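Local coordinates for putative p22 protein (Leishmania major, PDB 1YQF) that is of unknown function but is homologous to human p32 and belongs to the MAM33 family of mitochondrial proteins, at residues F65-S70 with L76-S81; F95-Q100 with L130-G135; N90-F95 with F178-S183. One frame throughout, in Å; residues are numbered along the deposited sequence.

Contact 1. Residues F65-S70 with L76-S81; sequences FDLTKS and LVVRYS
Asp66 and Arg79 meet at a non-hydrogen-bonded pair, where NE and NH2 of the arginine each take one carboxylate oxygen. Arg79 NE gives to Asp66 OD1 at 2.9 Å and Arg79 NH2 to Asp66 OD2 at 3.1 Å. Each oxygen uses its syn lone pair, and the carboxylate and guanidinium planes are only 15° apart. The chain of Arg79 leaves with CG anti to the backbone N and then bends about CG-CD (chi3 -64°), which brings NE round to the acid. NH1, left over from this grip, bonds to Lys132 O.

The backbones are paired by six N-H...O bonds. Phe65 and Tyr80 exchange two, as do Leu67 and Val78, the shortest being Leu67 N to Val78 O at 2.8 Å. Lys69 and Leu76 exchange the last two, and Lys69 N to Leu76 O is the longest at 3.3 Å. Lys69 NZ finds its acceptor at Arg169 O.

On the face carrying Phe65, Leu67 and Tyr80, Phe65 CB sits over the phenol ring, 3.5 Å from Tyr80 CZ, while the two rings are nearly parallel but offset, with little face shared. Tyr80 OH is buried here without a polar partner in the model. Helix 173-202 covers this face. These strands form an antiparallel beta hairpin within the larger antiparallel sheet, consistent with the p32-like fold of the family.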
loop_
_atom_site.group_PDB
_atom_site.type_symbol
_atom_site.label_atom_id
_atom_site.label_comp_id
_atom_site.label_asym_id
_atom_site.label_seq_id
_atom_site.Cartn_x
_atom_site.Cartn_y
_atom_site.Cartn_z
ATOM N N PHE A 65 -11.500 8.873 -13.297
ATOM C CA PHE A 65 -12.449 9.860 -13.795
ATOM C C PHE A 65 -12.866 10.813 -12.685
ATOM O O PHE A 65 -13.011 10.419 -11.533
ATOM C CB PHE A 65 -13.688 9.172 -14.368
ATOM C CG PHE A 65 -13.404 8.298 -15.555
ATOM C CD1 PHE A 65 -12.983 6.986 -15.382
ATOM C CD2 PHE A 65 -13.569 8.783 -16.848
ATOM C CE1 PHE A 65 -12.722 6.167 -16.483
ATOM C CE2 PHE A 65 -13.313 7.970 -17.956
ATOM C CZ PHE A 65 -12.888 6.662 -17.772
ATOM N N ASP A 66 -13.058 12.071 -13.056
ATOM C CA ASP A 66 -13.503 13.108 -12.143
ATOM C C ASP A 66 -14.838 13.650 -12.625
ATOM O O ASP A 66 -14.975 14.030 -13.785
ATOM C CB ASP A 66 -12.492 14.254 -12.115
ATOM C CG ASP A 66 -11.298 13.959 -11.241
ATOM O OD1 ASP A 66 -11.116 12.792 -10.830
ATOM O OD2 ASP A 66 -10.480 14.845 -10.918
ATOM N N LEU A 67 -15.816 13.679 -11.729
ATOM C CA LEU A 67 -17.067 14.382 -11.971
ATOM C C LEU A 67 -16.929 15.738 -11.304
ATOM O O LEU A 67 -16.772 15.809 -10.091
ATOM C CB LEU A 67 -18.232 13.616 -11.360
ATOM C CG LEU A 67 -18.612 12.326 -12.081
ATOM C CD1 LEU A 67 -19.492 11.458 -11.197
ATOM C CD2 LEU A 67 -19.319 12.655 -13.379
ATOM N N THR A 68 -16.976 16.809 -12.092
ATOM C CA THR A 68 -16.812 18.165 -11.572
ATOM C C THR A 68 -18.087 18.989 -11.713
ATOM O O THR A 68 -18.839 18.830 -12.668
ATOM C CB THR A 68 -15.665 18.887 -12.300
ATOM O OG1 THR A 68 -15.952 18.978 -13.705
ATOM C CG2 THR A 68 -14.372 18.085 -12.225
ATOM N N LYS A 69 -18.303 19.887 -10.756
ATOM C CA LYS A 69 -19.465 20.776 -10.753
ATOM C C LYS A 69 -19.308 21.838 -9.664
ATOM O O LYS A 69 -18.705 21.579 -8.627
ATOM C CB LYS A 69 -20.754 19.972 -10.535
ATOM C CG LYS A 69 -21.759 20.572 -9.551
ATOM C CD LYS A 69 -22.881 19.596 -9.238
ATOM C CE LYS A 69 -23.736 20.072 -8.071
ATOM N NZ LYS A 69 -24.726 19.048 -7.633
ATOM N N SER A 70 -19.866 23.023 -9.900
ATOM C CA SER A 70 -19.869 24.084 -8.896
ATOM C C SER A 70 -21.198 24.114 -8.147
ATOM O O SER A 70 -22.244 23.769 -8.702
ATOM C CB SER A 70 -19.603 25.440 -9.546
ATOM O OG SER A 70 -18.253 25.532 -9.975
ATOM N N LEU A 76 -16.729 21.225 -6.441
ATOM C CA LEU A 76 -16.944 19.822 -6.097
ATOM C C LEU A 76 -16.255 18.896 -7.096
ATOM O O LEU A 76 -16.257 19.153 -8.296
ATOM C CB LEU A 76 -18.437 19.494 -6.039
ATOM C CG LEU A 76 -19.320 20.410 -5.185
ATOM C CD1 LEU A 76 -20.779 20.002 -5.326
ATOM C CD2 LEU A 76 -18.905 20.379 -3.729
ATOM N N VAL A 77 -15.660 17.823 -6.585
ATOM C CA VAL A 77 -15.061 16.790 -7.423
ATOM C C VAL A 77 -15.385 15.422 -6.834
ATOM O O VAL A 77 -15.119 15.174 -5.667
ATOM C CB VAL A 77 -13.530 16.949 -7.527
ATOM C CG1 VAL A 77 -12.923 15.827 -8.361
ATOM C CG2 VAL A 77 -13.161 18.303 -8.131
ATOM N N VAL A 78 -15.967 14.544 -7.643
ATOM C CA VAL A 78 -16.202 13.159 -7.251
ATOM C C VAL A 78 -15.303 12.288 -8.116
ATOM O O VAL A 78 -15.499 12.187 -9.323
ATOM C CB VAL A 78 -17.670 12.746 -7.439
ATOM C CG1 VAL A 78 -17.873 11.289 -7.030
ATOM C CG2 VAL A 78 -18.586 13.662 -6.634
ATOM N N ARG A 79 -14.314 11.667 -7.487
ATOM C CA ARG A 79 -13.292 10.911 -8.194
ATOM C C ARG A 79 -13.483 9.418 -7.990
ATOM O O ARG A 79 -13.751 8.960 -6.886
ATOM C CB ARG A 79 -11.912 11.336 -7.696
ATOM C CG ARG A 79 -10.756 10.533 -8.269
ATOM C CD ARG A 79 -9.408 11.143 -7.965
ATOM N NE ARG A 79 -9.237 12.456 -8.591
ATOM C CZ ARG A 79 -8.293 13.332 -8.262
ATOM N NH1 ARG A 79 -7.424 13.050 -7.306
ATOM N NH2 ARG A 79 -8.212 14.500 -8.889
ATOM N N TYR A 80 -13.337 8.662 -9.069
ATOM C CA TYR A 80 -13.433 7.209 -9.013
ATOM C C TYR A 80 -12.582 6.569 -10.091
ATOM O O TYR A 80 -12.136 7.233 -11.024
ATOM C CB TYR A 80 -14.880 6.759 -9.185
ATOM C CG TYR A 80 -15.483 7.152 -10.513
ATOM C CD1 TYR A 80 -15.902 8.456 -10.745
ATOM C CD2 TYR A 80 -15.634 6.220 -11.538
ATOM C CE1 TYR A 80 -16.453 8.826 -11.962
ATOM C CE2 TYR A 80 -16.189 6.581 -12.759
ATOM C CZ TYR A 80 -16.597 7.886 -12.963
ATOM O OH TYR A 80 -17.143 8.260 -14.169
ATOM N N SER A 81 -12.382 5.266 -9.952
ATOM C CA SER A 81 -11.643 4.473 -10.921
ATOM C C SER A 81 -12.562 3.375 -11.437
ATOM O O SER A 81 -13.376 2.834 -10.681
ATOM C CB SER A 81 -10.397 3.864 -10.269
ATOM O OG SER A 81 -9.692 3.031 -11.178
#

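Contact 2. Residues F95-Q100 with L130-G135; sequences FVYITQ and LAKDTG
Tyr97 is the first residue along 95-100 to meet 130-135, and it does so with the flat of its ring. Lys132 CG lies over that face, 3.8 Å from the centroid of the Tyr97 ring and displaced toward the rim, so that its nearest ring atom is Tyr97 CD2 at 3.6 Å. This is a CH-pi contact, made while the two side chains run past each other in opposite directions. On the same side of the phenol Ala131 adds its methyl, with Ala131 CB 4.2 Å from Tyr97 CD2.

The hydroxyl is held through a water. Tyr97 OH donates a hydrogen bond to water 1 at 2.7 Å, and water 1 in turn donates to Ala131 O, also at 2.7 Å. The water sits in the plane of the ring, at its edge, and bridges the phenol to a carbonyl in the last turn of the short helix 128-132.

Two residues further on, Thr99 meets the far end of the same lysine. Lys132 bends at chi3 (-79°) after passing over the phenol, which swings its ammonium toward the threonine. Lys132 NZ stands 3.4 Å from Thr99 OG1, and water 2 links them more clearly: it accepts a hydrogen bond from Lys132 NZ at 2.8 Å and lies 2.7 Å from Thr99 OG1. Thr99 OG1 is also hydrogen-bonded to Thr105 OG1 on the next strand.

Strand 92-99 runs between strands 74-81 and 105-113, and short helix 128-132 lies across the face that carries Tyr97 and Thr99. The alternate residues Val96 and Ile98 pack instead on helix 156-168, so the strand has helical cover on both of its faces.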
loop_
_atom_site.group_PDB
_atom_site.type_symbol
_atom_site.label_atom_id
_atom_site.label_comp_id
_atom_site.label_asym_id
_atom_site.label_seq_id
_atom_site.Cartn_x
_atom_site.Cartn_y
_atom_site.Cartn_z
ATOM N N PHE A 95 -14.179 9.247 -4.012
ATOM C CA PHE A 95 -13.560 10.264 -3.183
ATOM C C PHE A 95 -14.178 11.596 -3.559
ATOM O O PHE A 95 -14.032 12.054 -4.687
ATOM C CB PHE A 95 -12.048 10.238 -3.386
ATOM C CG PHE A 95 -11.449 8.908 -3.066
ATOM C CD1 PHE A 95 -11.381 7.913 -4.036
ATOM C CD2 PHE A 95 -11.020 8.617 -1.779
ATOM C CE1 PHE A 95 -10.864 6.661 -3.734
ATOM C CE2 PHE A 95 -10.500 7.371 -1.476
ATOM C CZ PHE A 95 -10.422 6.392 -2.454
ATOM N N VAL A 96 -14.902 12.186 -2.614
ATOM C CA VAL A 96 -15.609 13.441 -2.834
ATOM C C VAL A 96 -14.785 14.589 -2.260
ATOM O O VAL A 96 -14.466 14.591 -1.082
ATOM C CB VAL A 96 -16.995 13.428 -2.155
ATOM C CG1 VAL A 96 -17.757 14.712 -2.447
ATOM C CG2 VAL A 96 -17.804 12.225 -2.610
ATOM N N TYR A 97 -14.453 15.565 -3.096
ATOM C CA TYR A 97 -13.699 16.733 -2.662
ATOM C C TYR A 97 -14.576 17.979 -2.721
ATOM O O TYR A 97 -15.248 18.231 -3.716
ATOM C CB TYR A 97 -12.449 16.920 -3.523
ATOM C CG TYR A 97 -11.548 15.705 -3.555
ATOM C CD1 TYR A 97 -11.771 14.677 -4.469
ATOM C CD2 TYR A 97 -10.478 15.578 -2.674
ATOM C CE1 TYR A 97 -10.950 13.550 -4.503
ATOM C CE2 TYR A 97 -9.653 14.454 -2.702
ATOM C CZ TYR A 97 -9.897 13.446 -3.622
ATOM O OH TYR A 97 -9.088 12.335 -3.672
ATOM N N ILE A 98 -14.569 18.750 -1.642
ATOM C CA ILE A 98 -15.310 20.004 -1.565
ATOM C C ILE A 98 -14.292 21.085 -1.237
ATOM O O ILE A 98 -13.775 21.134 -0.128
ATOM C CB ILE A 98 -16.410 19.926 -0.475
ATOM C CG1 ILE A 98 -17.350 18.749 -0.755
ATOM C CG2 ILE A 98 -17.199 21.233 -0.413
ATOM C CD1 ILE A 98 -18.484 18.597 0.241
ATOM N N THR A 99 -13.997 21.937 -2.213
ATOM C CA THR A 99 -12.977 22.967 -2.060
ATOM C C THR A 99 -13.608 24.353 -1.927
ATOM O O THR A 99 -14.392 24.776 -2.775
ATOM C CB THR A 99 -12.011 22.928 -3.261
ATOM O OG1 THR A 99 -11.245 21.717 -3.226
ATOM C CG2 THR A 99 -10.963 24.046 -3.169
ATOM N N GLN A 100 -13.251 25.052 -0.857
ATOM C CA GLN A 100 -13.729 26.406 -0.608
ATOM C C GLN A 100 -12.947 27.409 -1.449
ATOM O O GLN A 100 -11.953 27.060 -2.086
ATOM C CB GLN A 100 -13.582 26.760 0.875
ATOM C CG GLN A 100 -14.313 25.826 1.844
ATOM C CD GLN A 100 -15.832 25.895 1.737
ATOM O OE1 GLN A 100 -16.383 26.832 1.165
ATOM N NE2 GLN A 100 -16.507 24.900 2.295
ATOM N N LEU A 130 -2.927 19.745 -2.317
ATOM C CA LEU A 130 -2.522 18.774 -1.311
ATOM C C LEU A 130 -3.509 17.606 -1.251
ATOM O O LEU A 130 -3.115 16.458 -1.058
ATOM C CB LEU A 130 -2.424 19.455 0.055
ATOM C CG LEU A 130 -1.924 18.639 1.247
ATOM C CD1 LEU A 130 -0.548 18.052 0.983
ATOM C CD2 LEU A 130 -1.894 19.529 2.475
ATOM N N ALA A 131 -4.788 17.918 -1.433
ATOM C CA ALA A 131 -5.860 16.927 -1.403
ATOM C C ALA A 131 -5.974 16.138 -2.708
ATOM O O ALA A 131 -6.193 14.925 -2.685
ATOM C CB ALA A 131 -7.182 17.620 -1.108
ATOM N N LYS A 132 -5.821 16.826 -3.838
ATOM C CA LYS A 132 -6.203 16.261 -5.140
ATOM C C LYS A 132 -5.044 15.895 -6.066
ATOM O O LYS A 132 -5.266 15.247 -7.085
ATOM C CB LYS A 132 -7.176 17.211 -5.852
ATOM C CG LYS A 132 -8.530 17.272 -5.168
ATOM C CD LYS A 132 -9.518 18.157 -5.905
ATOM C CE LYS A 132 -9.279 19.633 -5.634
ATOM N NZ LYS A 132 -10.317 20.474 -6.298
ATOM N N ASP A 133 -3.818 16.276 -5.717
ATOM C CA ASP A 133 -2.654 15.906 -6.526
ATOM C C ASP A 133 -2.567 14.385 -6.629
ATOM O O ASP A 133 -2.837 13.671 -5.664
ATOM C CB ASP A 133 -1.346 16.452 -5.932
ATOM C CG ASP A 133 -1.066 17.905 -6.324
ATOM O OD1 ASP A 133 -1.800 18.485 -7.151
ATOM O OD2 ASP A 133 -0.109 18.551 -5.842
ATOM N N THR A 134 -2.218 13.898 -7.815
ATOM C CA THR A 134 -1.977 12.470 -8.023
ATOM C C THR A 134 -0.493 12.204 -7.844
ATOM O O THR A 134 0.318 13.133 -7.877
ATOM C CB THR A 134 -2.427 12.015 -9.430
ATOM O OG1 THR A 134 -1.976 12.946 -10.429
ATOM C CG2 THR A 134 -3.943 12.033 -9.542
ATOM N N GLY A 135 -0.144 10.938 -7.642
ATOM C CA GLY A 135 1.248 10.547 -7.509
ATOM C C GLY A 135 1.595 9.944 -6.164
ATOM O O GLY A 135 0.839 10.047 -5.193
HETATM O O HOH W 1 -7.024 12.517 -1.905
HETATM O O HOH W 2 -12.712 20.074 -4.833
#

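Contact 3. Residues N90-F95 with F178-S183; sequences NSHNIF and FVVLYS
Val179 O is gripped twice by Ser183, one helical turn further on: Ser183 N and Ser183 OG each donate to it at 2.9 Å, from opposite faces of the carbonyl plane. The serine oxygen can join its own amide there because chi1 of -69° sets OG beside the backbone N, and it comes to the acceptor 36° out of the carbonyl plane. The hydroxyl hydrogen is spent on the helix's own carbonyl, and Ser183 meets the strand through CB and OG alike, at van der Waals distance. This is helix-on-sheet packing, in which the long C-terminal helix 173-202 of the p32-like fold lies against the antiparallel sheet. The axes of strand 92-95 and helix 178-183 approach to 9.6 Å at an angle of 119°.

His92 carries most of the strand's side of the contact. The imidazole lies against Val180 and Ser183, both on the same side of its plane. Val180 CG2 lies over one face of the ring, 4.0 Å from His92 CD2, with the two side chains at about a right angle. Farther round the ring, the carbon between the two nitrogens, His92 CE1, comes within 3.9 Å of Ser183 CB. No polar bond joins helix and imidazole, and van der Waals packing carries the join.

Val180 also touches Ile112 on strand 105-113, so this residue of the helix spans two adjacent strands. Deeper in, Val179 and Ile94 both pack on Tyr80 of strand 74-81, which extends the same apolar layer to a third strand. Ile94 uses its CG2 branch toward the helix, and the two aliphatic side chains cross at a slant, Ile94 CG2 resting 4.2 Å from Val179 CG1.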
loop_
_atom_site.group_PDB
_atom_site.type_symbol
_atom_site.label_atom_id
_atom_site.label_comp_id
_atom_site.label_asym_id
_atom_site.label_seq_id
_atom_site.Cartn_x
_atom_site.Cartn_y
_atom_site.Cartn_z
ATOM N N ASN A 90 -17.241 -6.227 -5.984
ATOM C CA ASN A 90 -18.591 -5.843 -5.576
ATOM C C ASN A 90 -18.691 -4.392 -5.085
ATOM O O ASN A 90 -19.754 -3.770 -5.199
ATOM C CB ASN A 90 -19.101 -6.798 -4.488
ATOM C CG ASN A 90 -18.264 -6.746 -3.216
ATOM O OD1 ASN A 90 -18.504 -5.913 -2.329
ATOM N ND2 ASN A 90 -17.279 -7.640 -3.121
ATOM N N SER A 91 -17.591 -3.861 -4.538
ATOM C CA SER A 91 -17.570 -2.512 -3.981
ATOM C C SER A 91 -17.044 -1.494 -4.985
ATOM O O SER A 91 -16.206 -1.812 -5.836
ATOM C CB SER A 91 -16.715 -2.472 -2.712
ATOM O OG SER A 91 -16.757 -1.186 -2.108
ATOM N N HIS A 92 -17.547 -0.268 -4.871
ATOM C CA HIS A 92 -17.128 0.842 -5.718
ATOM C C HIS A 92 -16.828 2.036 -4.823
ATOM O O HIS A 92 -17.733 2.589 -4.204
ATOM C CB HIS A 92 -18.235 1.201 -6.708
ATOM C CG HIS A 92 -18.424 0.190 -7.795
ATOM N ND1 HIS A 92 -17.723 0.233 -8.981
ATOM C CD2 HIS A 92 -19.236 -0.891 -7.876
ATOM C CE1 HIS A 92 -18.094 -0.780 -9.745
ATOM N NE2 HIS A 92 -19.011 -1.476 -9.099
ATOM N N ASN A 93 -15.560 2.426 -4.748
ATOM C CA ASN A 93 -15.148 3.525 -3.889
ATOM C C ASN A 93 -15.106 4.855 -4.639
ATOM O O ASN A 93 -14.700 4.909 -5.800
ATOM C CB ASN A 93 -13.784 3.218 -3.267
ATOM C CG ASN A 93 -13.840 2.058 -2.283
ATOM O OD1 ASN A 93 -14.794 1.925 -1.513
ATOM N ND2 ASN A 93 -12.820 1.212 -2.309
ATOM N N ILE A 94 -15.549 5.918 -3.975
ATOM C CA ILE A 94 -15.458 7.271 -4.522
ATOM C C ILE A 94 -14.849 8.224 -3.503
ATOM O O ILE A 94 -14.988 8.041 -2.295
ATOM C CB ILE A 94 -16.840 7.800 -4.994
ATOM C CG1 ILE A 94 -17.820 7.927 -3.824
ATOM C CG2 ILE A 94 -17.410 6.895 -6.073
ATOM C CD1 ILE A 94 -19.160 8.551 -4.207
ATOM N N PHE A 95 -14.179 9.247 -4.012
ATOM C CA PHE A 95 -13.560 10.264 -3.183
ATOM C C PHE A 95 -14.178 11.596 -3.559
ATOM O O PHE A 95 -14.032 12.054 -4.687
ATOM C CB PHE A 95 -12.048 10.238 -3.386
ATOM C CG PHE A 95 -11.449 8.908 -3.066
ATOM C CD1 PHE A 95 -11.381 7.913 -4.036
ATOM C CD2 PHE A 95 -11.020 8.617 -1.779
ATOM C CE1 PHE A 95 -10.864 6.661 -3.734
ATOM C CE2 PHE A 95 -10.500 7.371 -1.476
ATOM C CZ PHE A 95 -10.422 6.392 -2.454
ATOM N N PHE A 178 -24.770 6.063 -11.250
ATOM C CA PHE A 178 -24.015 6.503 -12.419
ATOM C C PHE A 178 -22.631 5.868 -12.420
ATOM O O PHE A 178 -22.242 5.236 -13.394
ATOM C CB PHE A 178 -23.867 8.024 -12.456
ATOM C CG PHE A 178 -22.876 8.501 -13.478
ATOM C CD1 PHE A 178 -23.220 8.547 -14.820
ATOM C CD2 PHE A 178 -21.592 8.878 -13.103
ATOM C CE1 PHE A 178 -22.309 8.978 -15.774
ATOM C CE2 PHE A 178 -20.672 9.304 -14.052
ATOM C CZ PHE A 178 -21.030 9.355 -15.389
ATOM N N VAL A 179 -21.898 6.042 -11.320
ATOM C CA VAL A 179 -20.541 5.515 -11.196
ATOM C C VAL A 179 -20.505 4.013 -11.470
ATOM O O VAL A 179 -19.649 3.542 -12.217
ATOM C CB VAL A 179 -19.937 5.796 -9.798
ATOM C CG1 VAL A 179 -18.587 5.085 -9.625
ATOM C CG2 VAL A 179 -19.770 7.291 -9.578
ATOM N N VAL A 180 -21.428 3.274 -10.860
ATOM C CA VAL A 180 -21.514 1.826 -11.049
ATOM C C VAL A 180 -21.742 1.497 -12.523
ATOM O O VAL A 180 -21.063 0.643 -13.084
ATOM C CB VAL A 180 -22.659 1.199 -10.207
ATOM C CG1 VAL A 180 -22.801 -0.293 -10.494
ATOM C CG2 VAL A 180 -22.414 1.402 -8.725
ATOM N N LEU A 181 -22.701 2.186 -13.134
ATOM C CA LEU A 181 -23.061 1.970 -14.534
ATOM C C LEU A 181 -21.947 2.385 -15.487
ATOM O O LEU A 181 -21.735 1.745 -16.514
ATOM C CB LEU A 181 -24.340 2.742 -14.888
ATOM C CG LEU A 181 -25.677 2.182 -14.397
ATOM C CD1 LEU A 181 -26.805 3.122 -14.800
ATOM C CD2 LEU A 181 -25.938 0.776 -14.927
ATOM N N TYR A 182 -21.246 3.461 -15.145
ATOM C CA TYR A 182 -20.162 3.973 -15.972
ATOM C C TYR A 182 -18.958 3.047 -15.880
ATOM O O TYR A 182 -18.245 2.857 -16.857
ATOM C CB TYR A 182 -19.767 5.388 -15.545
ATOM C CG TYR A 182 -18.892 6.093 -16.551
ATOM C CD1 TYR A 182 -19.448 6.843 -17.575
ATOM C CD2 TYR A 182 -17.504 5.998 -16.486
ATOM C CE1 TYR A 182 -18.649 7.491 -18.506
ATOM C CE2 TYR A 182 -16.693 6.642 -17.415
ATOM C CZ TYR A 182 -17.272 7.386 -18.421
ATOM O OH TYR A 182 -16.481 8.027 -19.344
ATOM N N SER A 183 -18.749 2.456 -14.707
ATOM C CA SER A 183 -17.665 1.501 -14.511
ATOM C C SER A 183 -17.873 0.240 -15.351
ATOM O O SER A 183 -16.928 -0.248 -15.963
ATOM C CB SER A 183 -17.521 1.136 -13.035
ATOM O OG SER A 183 -17.045 2.245 -12.291
#

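How the contacts relate
From the N terminus, contact 1 comes first: it closes the short turn between strands 64-71 and 74-81 and is complete before the other two open. Contact 3 then opens at 90-95 and contact 2 at 95-100 on the same strand, sharing Phe95. Contact 2 closes at 130-135, so it nests within the much longer loop that contact 3 closes at 178-183. Strand 92-99 pairs with strand 74-81, Val77 O lying 2.7 Å from Tyr97 N, and so joins the hairpin to both later contacts. Together they tie the sheet to helix 128-132 on one face and to the C-terminal helix 173-202 on the other.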